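Local coordinates for protein ATPase BagA (Mycobacterium tuberculosis H37Rv, PDB 6BS3) that hydrolyses ATP as one subunit of the heterodimeric BagAB complex, an activity required for resistance to nitric oxide and to elevated glycerol, at residues V146-D149 against L153-Y156. Residues are numbered along the deposited sequence; the frame is centred on the assembly and turned at random.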
# COMPACT_ATOMS: atom_id res chain seq x y z
N VAL A 146 -27.08 4.76 13.71
CA VAL A 146 -28.24 5.28 14.47
C VAL A 146 -29.58 4.70 13.99
O VAL A 146 -30.60 4.98 14.64
CB VAL A 146 -28.27 6.84 14.53
CG1 VAL A 146 -26.92 7.41 14.98
CG2 VAL A 146 -28.70 7.46 13.21
N ARG A 147 -29.60 3.91 12.89
CA ARG A 147 -30.85 3.33 12.37
C ARG A 147 -31.56 2.40 13.37
O ARG A 147 -30.97 1.46 13.90
CB ARG A 147 -30.66 2.63 11.02
CG ARG A 147 -31.99 2.40 10.28
CD ARG A 147 -31.86 1.59 9.01
NE ARG A 147 -30.78 2.06 8.14
CZ ARG A 147 -29.95 1.27 7.48
NH1 ARG A 147 -30.06 -0.05 7.57
NH2 ARG A 147 -28.99 1.78 6.72
N LEU A 148 -32.86 2.68 13.59
CA LEU A 148 -33.72 1.92 14.49
C LEU A 148 -34.77 1.12 13.71
O LEU A 148 -35.18 1.53 12.63
CB LEU A 148 -34.40 2.84 15.53
CG LEU A 148 -33.48 3.72 16.40
CD1 LEU A 148 -34.30 4.69 17.25
CD2 LEU A 148 -32.55 2.88 17.29
N ASP A 149 -35.20 -0.02 14.27
CA ASP A 149 -36.24 -0.87 13.67
C ASP A 149 -37.65 -0.40 14.10
O ASP A 149 -37.81 0.73 14.58
CB ASP A 149 -35.98 -2.37 13.94
CG ASP A 149 -35.87 -2.83 15.40
OD1 ASP A 149 -36.45 -2.15 16.29
OD2 ASP A 149 -35.22 -3.87 15.65
N LEU A 153 -35.35 -0.19 18.40
CA LEU A 153 -34.11 -0.92 18.71
C LEU A 153 -33.12 -0.82 17.53
O LEU A 153 -33.57 -0.76 16.39
CB LEU A 153 -34.41 -2.40 19.05
CG LEU A 153 -35.26 -2.68 20.29
CD1 LEU A 153 -35.86 -4.07 20.25
CD2 LEU A 153 -34.46 -2.49 21.57
N PRO A 154 -31.77 -0.81 17.75
CA PRO A 154 -30.84 -0.70 16.61
C PRO A 154 -30.94 -1.85 15.62
O PRO A 154 -31.00 -3.01 16.02
CB PRO A 154 -29.46 -0.66 17.27
CG PRO A 154 -29.71 -0.27 18.68
CD PRO A 154 -31.04 -0.87 19.03
N VAL A 155 -30.96 -1.53 14.31
CA VAL A 155 -30.98 -2.52 13.21
C VAL A 155 -29.70 -3.38 13.31
O VAL A 155 -29.77 -4.60 13.29
CB VAL A 155 -31.12 -1.81 11.83
CG1 VAL A 155 -30.78 -2.75 10.66
CG2 VAL A 155 -32.51 -1.21 11.66
N TYR A 156 -28.54 -2.72 13.51
CA TYR A 156 -27.26 -3.42 13.66
C TYR A 156 -26.74 -3.38 15.09
O TYR A 156 -26.90 -2.37 15.78
CB TYR A 156 -26.22 -2.86 12.68
CG TYR A 156 -26.58 -3.12 11.23
CD1 TYR A 156 -26.54 -4.41 10.70
CD2 TYR A 156 -27.01 -2.09 10.39
CE1 TYR A 156 -26.91 -4.66 9.38
CE2 TYR A 156 -27.37 -2.33 9.07
CZ TYR A 156 -27.32 -3.62 8.57
OH TYR A 156 -27.67 -3.90 7.25
O HOH W 1 -28.45 0.34 13.42
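V155 N donates a hydrogen bond to R147 O over 3.0 Å, nearly straight at 171°. The same oxygen accepts a second bond from a water, 2.8 Å from R147 O, which in turn accepts from Y156 N, so R147 O serves two consecutive amides, one directly and one through water. On the other side of L148 and P154, D149 N donates to L153 O at 2.8 Å. The D149 carboxylate folds back beside L153, its CG set between backbone N and carbonyl carbon (chi1 57°). From there OD1 accepts a bond from L153 N, at 3.1 Å and from above the carboxylate plane; N151 N also donates to OD1, making an Asx turn. V155 CG2 packs 3.9 Å from R147 CG. The R147 and Y156 side chains lie side by side, with R147 NH1 3.8 Å from Y156 CE2 and the two planes 69° apart. R147 NH2 forms salt bridges with E143 and E76, and E76 also bonds Y156 OH. The backbone bonds and the Asx turn close a hairpin-like loop with antiparallel arms and a single bridge, L148 to P154, leading from helix 130-146 to strand 158-162, which runs parallel to its neighbours 51-56 and 23-28 in the central sheet of the P-loop ATPase fold.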